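Local coordinates for protein putative lipase (Bacteroides thetaiotaomicron VPI-5482, PDB 3BZW) that probably hydrolyses ester bonds of lipids, perhaps lysophospholipids, as a member of the GDSL-like family of SGNH hydrolases, at residues 182-187 with 223-228; 170-175 with 238-243; 229-234 with 244-249. All coordinates share one frame; numbering follows the deposited sequence.

Contact 1: 182-187 with 223-228; sequences QPDESY and NPMVEE
Selenomethionine Met225 reaches from one type I beta turn, Asn223 to Val226, across to another, Asp184 to Tyr187, and the two loops of this SGNH hydrolase meet almost entirely through its side chain. Its SE lies 3.6 Å from Asp184 CB, the two side chains crossing at about a right angle, and its CE ends 3.7 Å from Ser186 CB. Bends at chi2 (-57°) and chi3 (-78°) swing the selenium and CE over Asp184, so that CG faces Glu185, whose OE2 comes within 3.5 Å of Met225 CG. No hydrogen bond links the segments; the contact is van der Waals packing of the selenoether against the aliphatic carbons and carboxylate oxygens of Asp184 and Glu185.

Both turns are stiffened from within by an Asx turn. Asp184 OD1 accepts from Ser186 N at 2.8 Å on its anti side, somewhat out of the carboxylate plane, and from Ser186 OG through its syn lone pair. Asn223 OD1 receives Met225 N at 2.9 Å from above its carbonyl plane. The extended Glu185 chain carries OE1 to the backbone N of Arg171. A second subunit contributes Lys133, bonded to Ser186 OG, and Trp209, whose O accepts from Asn223 ND2.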
loop_
_atom_site.group_PDB
_atom_site.type_symbol
_atom_site.label_atom_id
_atom_site.label_comp_id
_atom_site.label_asym_id
_atom_site.label_seq_id
_atom_site.Cartn_x
_atom_site.Cartn_y
_atom_site.Cartn_z
ATOM N N GLN A 182 -9.076 -18.794 -32.005
ATOM C CA GLN A 182 -8.535 -17.836 -31.047
ATOM C C GLN A 182 -9.421 -17.614 -29.820
ATOM O O GLN A 182 -10.512 -17.058 -29.923
ATOM C CB GLN A 182 -8.290 -16.509 -31.774
ATOM C CG GLN A 182 -7.436 -16.667 -33.041
ATOM C CD GLN A 182 -7.351 -15.401 -33.881
ATOM O OE1 GLN A 182 -7.220 -14.298 -33.352
ATOM N NE2 GLN A 182 -7.402 -15.562 -35.203
ATOM N N PRO A 183 -8.962 -18.064 -28.638
ATOM C CA PRO A 183 -9.729 -17.898 -27.399
ATOM C C PRO A 183 -9.970 -16.407 -27.140
ATOM O O PRO A 183 -9.226 -15.566 -27.662
ATOM C CB PRO A 183 -8.817 -18.526 -26.345
ATOM C CG PRO A 183 -8.097 -19.603 -27.128
ATOM C CD PRO A 183 -7.754 -18.877 -28.406
ATOM N N ASP A 184 -10.995 -16.072 -26.354
ATOM C CA ASP A 184 -11.270 -14.661 -26.065
ATOM C C ASP A 184 -10.183 -14.062 -25.178
ATOM O O ASP A 184 -9.307 -14.785 -24.687
ATOM C CB ASP A 184 -12.663 -14.460 -25.432
ATOM C CG ASP A 184 -12.808 -15.114 -24.067
ATOM O OD1 ASP A 184 -11.887 -15.001 -23.232
ATOM O OD2 ASP A 184 -13.865 -15.730 -23.820
ATOM N N GLU A 185 -10.241 -12.749 -24.962
ATOM C CA GLU A 185 -9.211 -12.080 -24.177
ATOM C C GLU A 185 -9.166 -12.353 -22.678
ATOM O O GLU A 185 -8.367 -11.742 -21.978
ATOM C CB GLU A 185 -9.252 -10.566 -24.414
ATOM C CG GLU A 185 -10.526 -9.883 -23.949
ATOM C CD GLU A 185 -10.445 -8.372 -24.057
ATOM O OE1 GLU A 185 -9.768 -7.874 -24.986
ATOM O OE2 GLU A 185 -11.072 -7.683 -23.223
ATOM N N SER A 186 -10.003 -13.256 -22.176
ATOM C CA SER A 186 -9.959 -13.582 -20.749
ATOM C C SER A 186 -8.842 -14.607 -20.544
ATOM O O SER A 186 -8.477 -14.932 -19.414
ATOM C CB SER A 186 -11.299 -14.160 -20.264
ATOM O OG SER A 186 -11.539 -15.459 -20.786
ATOM N N TYR A 187 -8.292 -15.103 -21.651
ATOM C CA TYR A 187 -7.218 -16.097 -21.613
ATOM C C TYR A 187 -5.854 -15.520 -21.978
ATOM O O TYR A 187 -5.759 -14.639 -22.833
ATOM C CB TYR A 187 -7.494 -17.218 -22.611
ATOM C CG TYR A 187 -8.715 -18.059 -22.357
ATOM C CD1 TYR A 187 -8.648 -19.178 -21.533
ATOM C CD2 TYR A 187 -9.928 -17.770 -22.986
ATOM C CE1 TYR A 187 -9.759 -20.002 -21.346
ATOM C CE2 TYR A 187 -11.045 -18.579 -22.806
ATOM C CZ TYR A 187 -10.948 -19.697 -21.984
ATOM O OH TYR A 187 -12.040 -20.506 -21.806
ATOM N N ASN A 223 -16.206 -3.130 -26.340
ATOM C CA ASN A 223 -15.689 -4.327 -25.674
ATOM C C ASN A 223 -16.537 -5.550 -26.019
ATOM O O ASN A 223 -17.631 -5.727 -25.477
ATOM C CB ASN A 223 -15.694 -4.121 -24.155
ATOM C CG ASN A 223 -14.956 -5.220 -23.409
ATOM O OD1 ASN A 223 -14.667 -6.284 -23.964
ATOM N ND2 ASN A 223 -14.656 -4.969 -22.139
ATOM N N PRO A 224 -16.039 -6.419 -26.916
ATOM C CA PRO A 224 -16.788 -7.618 -27.303
ATOM C C PRO A 224 -16.985 -8.621 -26.158
ATOM O O PRO A 224 -17.734 -9.587 -26.297
ATOM C CB PRO A 224 -15.963 -8.181 -28.464
ATOM C CG PRO A 224 -14.565 -7.800 -28.091
ATOM C CD PRO A 224 -14.729 -6.374 -27.590
HETATM N N MSE A 225 -16.315 -8.389 -25.030
HETATM C CA MSE A 225 -16.463 -9.273 -23.880
HETATM C C MSE A 225 -17.815 -9.018 -23.216
HETATM O O MSE A 225 -18.264 -9.797 -22.381
HETATM C CB MSE A 225 -15.318 -9.066 -22.881
HETATM C CG MSE A 225 -13.970 -9.578 -23.370
HETATM SE SE MSE A 225 -13.958 -11.469 -23.863
HETATM C CE MSE A 225 -13.892 -12.228 -22.080
ATOM N N VAL A 226 -18.442 -7.904 -23.582
ATOM C CA VAL A 226 -19.767 -7.556 -23.081
ATOM C C VAL A 226 -20.685 -7.896 -24.251
ATOM O O VAL A 226 -20.706 -7.186 -25.255
ATOM C CB VAL A 226 -19.879 -6.046 -22.749
ATOM C CG1 VAL A 226 -21.298 -5.720 -22.272
ATOM C CG2 VAL A 226 -18.864 -5.668 -21.683
ATOM N N GLU A 227 -21.418 -8.999 -24.119
ATOM C CA GLU A 227 -22.317 -9.492 -25.158
ATOM C C GLU A 227 -23.146 -8.445 -25.885
ATOM O O GLU A 227 -23.267 -8.492 -27.108
ATOM C CB GLU A 227 -23.246 -10.557 -24.575
ATOM C CG GLU A 227 -22.598 -11.925 -24.429
ATOM C CD GLU A 227 -23.456 -12.888 -23.625
ATOM O OE1 GLU A 227 -24.698 -12.847 -23.773
ATOM O OE2 GLU A 227 -22.887 -13.692 -22.854
ATOM N N GLU A 228 -23.723 -7.512 -25.134
ATOM C CA GLU A 228 -24.553 -6.469 -25.727
ATOM C C GLU A 228 -23.799 -5.596 -26.735
ATOM O O GLU A 228 -24.412 -4.992 -27.618
ATOM C CB GLU A 228 -25.157 -5.585 -24.630
ATOM C CG GLU A 228 -26.192 -6.275 -23.729
ATOM C CD GLU A 228 -25.611 -7.390 -22.873
ATOM O OE1 GLU A 228 -24.451 -7.267 -22.433
ATOM O OE2 GLU A 228 -26.327 -8.385 -22.621
#

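Contact 2: 170-175 with 238-243; sequences HRSLAN and YDRLHP. With ACT (acetate ion), chain G.
Ser172 and Leu173 pair with Arg240 through their backbones, at the heart of a short antiparallel connection that leads to the His242-Asp239 couple. Ser172 N donates to Arg240 O, Arg240 N returns a 2.8 Å bond to Leu173 O, and Asn175 N closes on Tyr238 O, with Ala174 and Asp239 forming a single bridge. Packing is tight here: Ser172 CB and Arg240 CB stand 3.3 Å apart. Arg240 runs extended from CG to NE, which brings Leu173 CD2 over the centre of one guanidinium face, 3.6 Å from its plane, while NE binds Ala236 O. Leu241 is drawn in beside it, its CB against Ala174 CB and its CD1 3.7 Å above one face of the Arg171 guanidinium, off centre; that guanidinium is held by Gln182 and Thr98.

The outer side is looser. There a water joins Arg240 NH1 to Ser172 OG, and Asn175 ND2 merely lies at the edge of the exposed Tyr238 ring.

Asp239 turns away from the pairing. Its OD1 takes the N-H groups of both Leu241 and His242, while OD2 offers its syn lone pair to His242 ND1 at 2.7 Å, in the imidazole plane, and also binds Tyr42 OH. His242 NE2 donates to an acetate O at 2.9 Å; the acetate, probably from the crystallisation liquor, is also hydrogen-bonded to Ser35 N, Gly68 N and Asn99 ND2, a grouping consistent with the Ser-His-Asp site and oxyanion hole of SGNH hydrolases. Strand 174-175 pairs with strand 180-182 through Ala174 and Gln182, Leu241 touches that strand too, and Arg171 rests on helix 98-102.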
loop_
_atom_site.group_PDB
_atom_site.type_symbol
_atom_site.label_atom_id
_atom_site.label_comp_id
_atom_site.label_asym_id
_atom_site.label_seq_id
_atom_site.Cartn_x
_atom_site.Cartn_y
_atom_site.Cartn_z
ATOM N N HIS A 170 -10.288 -4.225 -27.799
ATOM C CA HIS A 170 -10.615 -5.368 -26.954
ATOM C C HIS A 170 -11.067 -6.433 -27.946
ATOM O O HIS A 170 -11.558 -6.108 -29.028
ATOM C CB HIS A 170 -11.740 -5.027 -25.969
ATOM C CG HIS A 170 -11.253 -4.391 -24.701
ATOM N ND1 HIS A 170 -10.861 -3.073 -24.630
ATOM C CD2 HIS A 170 -11.039 -4.915 -23.470
ATOM C CE1 HIS A 170 -10.425 -2.809 -23.411
ATOM N NE2 HIS A 170 -10.521 -3.909 -22.687
ATOM N N ARG A 171 -10.911 -7.698 -27.583
ATOM C CA ARG A 171 -11.245 -8.777 -28.502
ATOM C C ARG A 171 -11.822 -9.999 -27.817
ATOM O O ARG A 171 -11.470 -10.303 -26.681
ATOM C CB ARG A 171 -9.977 -9.189 -29.246
ATOM C CG ARG A 171 -8.801 -9.436 -28.305
ATOM C CD ARG A 171 -7.581 -9.931 -29.056
ATOM N NE ARG A 171 -7.787 -11.286 -29.545
ATOM C CZ ARG A 171 -7.175 -11.798 -30.605
ATOM N NH1 ARG A 171 -6.311 -11.064 -31.296
ATOM N NH2 ARG A 171 -7.431 -13.043 -30.975
ATOM N N SER A 172 -12.696 -10.710 -28.521
ATOM C CA SER A 172 -13.289 -11.916 -27.970
ATOM C C SER A 172 -12.991 -13.104 -28.885
ATOM O O SER A 172 -12.093 -13.036 -29.727
ATOM C CB SER A 172 -14.797 -11.742 -27.765
ATOM O OG SER A 172 -15.332 -12.858 -27.068
ATOM N N LEU A 173 -13.744 -14.187 -28.729
ATOM C CA LEU A 173 -13.507 -15.398 -29.507
ATOM C C LEU A 173 -13.581 -15.250 -31.023
ATOM O O LEU A 173 -14.317 -14.423 -31.554
ATOM C CB LEU A 173 -14.474 -16.498 -29.051
ATOM C CG LEU A 173 -15.953 -16.334 -29.407
ATOM C CD1 LEU A 173 -16.213 -16.931 -30.779
ATOM C CD2 LEU A 173 -16.812 -17.034 -28.369
ATOM N N ALA A 174 -12.795 -16.070 -31.713
ATOM C CA ALA A 174 -12.770 -16.082 -33.171
ATOM C C ALA A 174 -12.444 -17.500 -33.628
ATOM O O ALA A 174 -11.489 -18.112 -33.153
ATOM C CB ALA A 174 -11.726 -15.103 -33.705
ATOM N N ASN A 175 -13.250 -18.017 -34.545
ATOM C CA ASN A 175 -13.056 -19.361 -35.069
ATOM C C ASN A 175 -13.106 -19.290 -36.591
ATOM O O ASN A 175 -14.173 -19.106 -37.173
ATOM C CB ASN A 175 -14.150 -20.288 -34.519
ATOM C CG ASN A 175 -14.142 -21.663 -35.166
ATOM O OD1 ASN A 175 -13.087 -22.197 -35.509
ATOM N ND2 ASN A 175 -15.325 -22.249 -35.320
ATOM N N TYR A 238 -18.987 -16.786 -34.595
ATOM C CA TYR A 238 -17.646 -17.175 -35.016
ATOM C C TYR A 238 -16.578 -16.085 -35.079
ATOM O O TYR A 238 -15.392 -16.394 -35.212
ATOM C CB TYR A 238 -17.737 -17.843 -36.392
ATOM C CG TYR A 238 -18.711 -19.002 -36.441
ATOM C CD1 TYR A 238 -18.297 -20.306 -36.164
ATOM C CD2 TYR A 238 -20.057 -18.787 -36.734
ATOM C CE1 TYR A 238 -19.213 -21.374 -36.179
ATOM C CE2 TYR A 238 -20.972 -19.837 -36.750
ATOM C CZ TYR A 238 -20.547 -21.126 -36.474
ATOM O OH TYR A 238 -21.463 -22.156 -36.500
ATOM N N ASP A 239 -16.979 -14.822 -35.003
ATOM C CA ASP A 239 -15.999 -13.748 -35.099
ATOM C C ASP A 239 -16.312 -12.545 -34.221
ATOM O O ASP A 239 -17.032 -11.632 -34.631
ATOM C CB ASP A 239 -15.866 -13.290 -36.555
ATOM C CG ASP A 239 -14.658 -12.394 -36.776
ATOM O OD1 ASP A 239 -14.076 -11.923 -35.775
ATOM O OD2 ASP A 239 -14.296 -12.156 -37.948
ATOM N N ARG A 240 -15.758 -12.555 -33.012
ATOM C CA ARG A 240 -15.941 -11.465 -32.066
ATOM C C ARG A 240 -14.621 -10.705 -31.971
ATOM O O ARG A 240 -14.316 -10.083 -30.951
ATOM C CB ARG A 240 -16.345 -12.017 -30.694
ATOM C CG ARG A 240 -17.607 -12.862 -30.734
ATOM C CD ARG A 240 -18.054 -13.287 -29.345
ATOM N NE ARG A 240 -19.128 -14.274 -29.420
ATOM C CZ ARG A 240 -19.721 -14.816 -28.364
ATOM N NH1 ARG A 240 -19.349 -14.465 -27.139
ATOM N NH2 ARG A 240 -20.683 -15.717 -28.534
ATOM N N LEU A 241 -13.846 -10.776 -33.053
ATOM C CA LEU A 241 -12.546 -10.109 -33.150
ATOM C C LEU A 241 -12.610 -8.925 -34.115
ATOM O O LEU A 241 -12.208 -7.812 -33.777
ATOM C CB LEU A 241 -11.475 -11.100 -33.634
ATOM C CG LEU A 241 -10.131 -10.542 -34.130
ATOM C CD1 LEU A 241 -9.394 -9.851 -32.982
ATOM C CD2 LEU A 241 -9.282 -11.674 -34.700
ATOM N N HIS A 242 -13.124 -9.165 -35.316
ATOM C CA HIS A 242 -13.217 -8.103 -36.311
ATOM C C HIS A 242 -14.507 -7.294 -36.222
ATOM O O HIS A 242 -15.609 -7.846 -36.229
ATOM C CB HIS A 242 -13.086 -8.679 -37.723
ATOM C CG HIS A 242 -11.856 -9.509 -37.926
ATOM N ND1 HIS A 242 -11.902 -10.872 -38.124
ATOM C CD2 HIS A 242 -10.548 -9.164 -37.982
ATOM C CE1 HIS A 242 -10.676 -11.331 -38.301
ATOM N NE2 HIS A 242 -9.835 -10.315 -38.220
ATOM N N PRO A 243 -14.381 -5.964 -36.128
ATOM C CA PRO A 243 -15.557 -5.097 -36.047
ATOM C C PRO A 243 -16.355 -5.154 -37.353
ATOM O O PRO A 243 -15.785 -5.393 -38.428
ATOM C CB PRO A 243 -14.946 -3.713 -35.833
ATOM C CG PRO A 243 -13.668 -4.010 -35.109
ATOM C CD PRO A 243 -13.148 -5.202 -35.866
HETATM C C ACT G . -6.304 -9.704 -37.991
HETATM O O ACT G . -6.996 -10.689 -38.174
HETATM O OXT ACT G . -5.385 -9.458 -38.753
HETATM C CH3 ACT G . -6.593 -8.781 -36.834
HETATM O O HOH W 1 -10.755 -6.662 -31.747
HETATM O O HOH W 2 -17.772 -12.272 -26.025
#

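Contact 3: 229-234 with 244-249; sequences QLIYFY and DTKGQE
Asp244, the N-cap of helix 245-258, meets the end of the 3-10 segment that runs to Tyr232 with both its backbone and its carboxylate. Its N donates to Tyr232 O at 2.9 Å. CG sits between the backbone N and the carbonyl carbon (chi1 53°), a torsion that turns the carboxylate back over the start of the helix, where OD1 accepts from Gly247 N at 2.9 Å nearly in line with the C-O bond. OD1 also lies 3.0 Å from Tyr232 O, while OD2 lies 2.8 Å from Ile231 O and 3.2 Å from Phe233 O. Asp244 CB comes obliquely to the ring of Tyr234, which stacks on Tyr42.

Two residues on, Lys246 lies across Tyr232, its CG 3.7 Å from Tyr232 CE1, and its methylenes continue to Ile231, where CE is 4.1 Å from Ile231 CD1. The carbonyl O of Lys246 faces the edge of the same ring. Gly247 then brings bare backbone against Tyr232: its CA approaches Tyr232 O at 3.5 Å in a CA-H...O contact and lies close to Tyr232 CD1, a fit that leaves little room for a side chain. The phenol end of Tyr232 is held by Arg250, farther along the helix.

The neighbouring carbonyl oxygens would tend to raise the pKa of Asp244, against the stabilising pull of the helix N-terminus; so short a separation of OD2 and Ile231 O would fit a protonated acid, though it does not settle the matter.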
loop_
_atom_site.group_PDB
_atom_site.type_symbol
_atom_site.label_atom_id
_atom_site.label_comp_id
_atom_site.label_asym_id
_atom_site.label_seq_id
_atom_site.Cartn_x
_atom_site.Cartn_y
_atom_site.Cartn_z
ATOM N N GLN A 229 -22.476 -5.523 -26.616
ATOM C CA GLN A 229 -21.699 -4.707 -27.552
ATOM C C GLN A 229 -21.213 -5.472 -28.784
ATOM O O GLN A 229 -20.467 -4.930 -29.611
ATOM C CB GLN A 229 -20.508 -4.054 -26.836
ATOM C CG GLN A 229 -20.923 -3.051 -25.770
ATOM C CD GLN A 229 -19.831 -2.041 -25.443
ATOM O OE1 GLN A 229 -18.762 -2.396 -24.939
ATOM N NE2 GLN A 229 -20.098 -0.769 -25.738
ATOM N N LEU A 230 -21.636 -6.727 -28.921
ATOM C CA LEU A 230 -21.230 -7.522 -30.077
ATOM C C LEU A 230 -21.896 -6.989 -31.344
ATOM O O LEU A 230 -21.611 -7.449 -32.450
ATOM C CB LEU A 230 -21.563 -9.007 -29.860
ATOM C CG LEU A 230 -20.632 -9.726 -28.867
ATOM C CD1 LEU A 230 -21.108 -11.155 -28.619
ATOM C CD2 LEU A 230 -19.208 -9.736 -29.422
ATOM N N ILE A 231 -22.780 -6.008 -31.171
ATOM C CA ILE A 231 -23.452 -5.377 -32.299
ATOM C C ILE A 231 -22.401 -4.662 -33.146
ATOM O O ILE A 231 -22.662 -4.296 -34.288
ATOM C CB ILE A 231 -24.480 -4.315 -31.836
ATOM C CG1 ILE A 231 -23.805 -3.326 -30.878
ATOM C CG2 ILE A 231 -25.675 -4.986 -31.180
ATOM C CD1 ILE A 231 -24.713 -2.204 -30.403
ATOM N N TYR A 232 -21.215 -4.462 -32.574
ATOM C CA TYR A 232 -20.118 -3.794 -33.267
ATOM C C TYR A 232 -19.129 -4.761 -33.912
ATOM O O TYR A 232 -18.141 -4.333 -34.512
ATOM C CB TYR A 232 -19.351 -2.897 -32.295
ATOM C CG TYR A 232 -20.119 -1.682 -31.835
ATOM C CD1 TYR A 232 -20.520 -0.707 -32.744
ATOM C CD2 TYR A 232 -20.421 -1.494 -30.487
ATOM C CE1 TYR A 232 -21.200 0.432 -32.325
ATOM C CE2 TYR A 232 -21.098 -0.360 -30.056
ATOM C CZ TYR A 232 -21.485 0.597 -30.981
ATOM O OH TYR A 232 -22.165 1.715 -30.562
ATOM N N PHE A 233 -19.389 -6.058 -33.783
ATOM C CA PHE A 233 -18.497 -7.063 -34.348
ATOM C C PHE A 233 -19.201 -7.934 -35.390
ATOM O O PHE A 233 -20.413 -8.127 -35.336
ATOM C CB PHE A 233 -17.869 -7.867 -33.207
ATOM C CG PHE A 233 -16.931 -7.044 -32.366
ATOM C CD1 PHE A 233 -15.567 -7.004 -32.654
ATOM C CD2 PHE A 233 -17.427 -6.213 -31.358
ATOM C CE1 PHE A 233 -14.710 -6.144 -31.954
ATOM C CE2 PHE A 233 -16.581 -5.350 -30.653
ATOM C CZ PHE A 233 -15.221 -5.315 -30.952
ATOM N N TYR A 234 -18.425 -8.454 -36.339
ATOM C CA TYR A 234 -18.967 -9.216 -37.464
ATOM C C TYR A 234 -19.842 -10.453 -37.292
ATOM O O TYR A 234 -20.904 -10.546 -37.910
ATOM C CB TYR A 234 -17.841 -9.579 -38.435
ATOM C CG TYR A 234 -18.353 -9.813 -39.838
ATOM C CD1 TYR A 234 -18.742 -8.740 -40.642
ATOM C CD2 TYR A 234 -18.506 -11.105 -40.342
ATOM C CE1 TYR A 234 -19.278 -8.945 -41.912
ATOM C CE2 TYR A 234 -19.041 -11.323 -41.617
ATOM C CZ TYR A 234 -19.424 -10.237 -42.392
ATOM O OH TYR A 234 -19.958 -10.444 -43.645
ATOM N N ASP A 244 -17.667 -4.963 -37.266
ATOM C CA ASP A 244 -18.473 -4.934 -38.478
ATOM C C ASP A 244 -18.522 -3.464 -38.875
ATOM O O ASP A 244 -17.856 -2.634 -38.251
ATOM C CB ASP A 244 -19.889 -5.485 -38.248
ATOM C CG ASP A 244 -20.608 -4.829 -37.085
ATOM O OD1 ASP A 244 -20.205 -3.732 -36.639
ATOM O OD2 ASP A 244 -21.613 -5.420 -36.621
ATOM N N THR A 245 -19.293 -3.137 -39.905
ATOM C CA THR A 245 -19.385 -1.757 -40.354
ATOM C C THR A 245 -19.793 -0.821 -39.217
ATOM O O THR A 245 -19.223 0.266 -39.068
ATOM C CB THR A 245 -20.377 -1.631 -41.535
ATOM O OG1 THR A 245 -19.794 -2.230 -42.701
ATOM C CG2 THR A 245 -20.699 -0.169 -41.820
ATOM N N LYS A 246 -20.765 -1.240 -38.408
ATOM C CA LYS A 246 -21.219 -0.411 -37.293
ATOM C C LYS A 246 -20.046 -0.109 -36.358
ATOM O O LYS A 246 -19.913 1.012 -35.868
ATOM C CB LYS A 246 -22.350 -1.117 -36.528
ATOM C CG LYS A 246 -23.071 -0.233 -35.498
ATOM C CD LYS A 246 -24.239 -0.975 -34.851
ATOM C CE LYS A 246 -25.020 -0.076 -33.895
ATOM N NZ LYS A 246 -25.692 1.051 -34.606
ATOM N N GLY A 247 -19.188 -1.105 -36.134
ATOM C CA GLY A 247 -18.033 -0.917 -35.269
ATOM C C GLY A 247 -16.986 -0.025 -35.913
ATOM O O GLY A 247 -16.353 0.796 -35.244
ATOM N N GLN A 248 -16.804 -0.193 -37.219
ATOM C CA GLN A 248 -15.845 0.607 -37.978
ATOM C C GLN A 248 -16.262 2.077 -37.968
ATOM O O GLN A 248 -15.414 2.972 -37.947
ATOM C CB GLN A 248 -15.772 0.110 -39.426
ATOM C CG GLN A 248 -15.082 -1.237 -39.618
ATOM C CD GLN A 248 -13.568 -1.160 -39.467
ATOM O OE1 GLN A 248 -12.977 -0.084 -39.543
ATOM N NE2 GLN A 248 -12.936 -2.311 -39.267
ATOM N N GLU A 249 -17.569 2.325 -37.984
ATOM C CA GLU A 249 -18.066 3.691 -37.980
ATOM C C GLU A 249 -17.883 4.338 -36.605
ATOM O O GLU A 249 -17.560 5.522 -36.511
ATOM C CB GLU A 249 -19.539 3.726 -38.417
ATOM C CG GLU A 249 -20.154 5.121 -38.390
ATOM C CD GLU A 249 -21.333 5.280 -39.343
ATOM O OE1 GLU A 249 -22.082 4.302 -39.550
ATOM O OE2 GLU A 249 -21.519 6.398 -39.876
#

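In the fold
The three contacts gather on one side of the chain's centre, each about 18 to 20 Å from it, in loops, the short strand 174-175 and the start of helix 245-258. Contact 1 is nested along the chain inside the loop closed by contact 2, their centres about 7 Å apart, and Gln182 and Glu185 tie the two together through Arg171. Contact 3 follows contact 1 in sequence but interlocks with contact 2: segment 238-243 runs directly into segment 244-249, and His242 O accepts from Tyr234 N. Contact 3 thus fixes the backbone at His242, and contacts 1 and 3, about 14 Å apart and joined by Asn223 and Gln229, both border the second subunit.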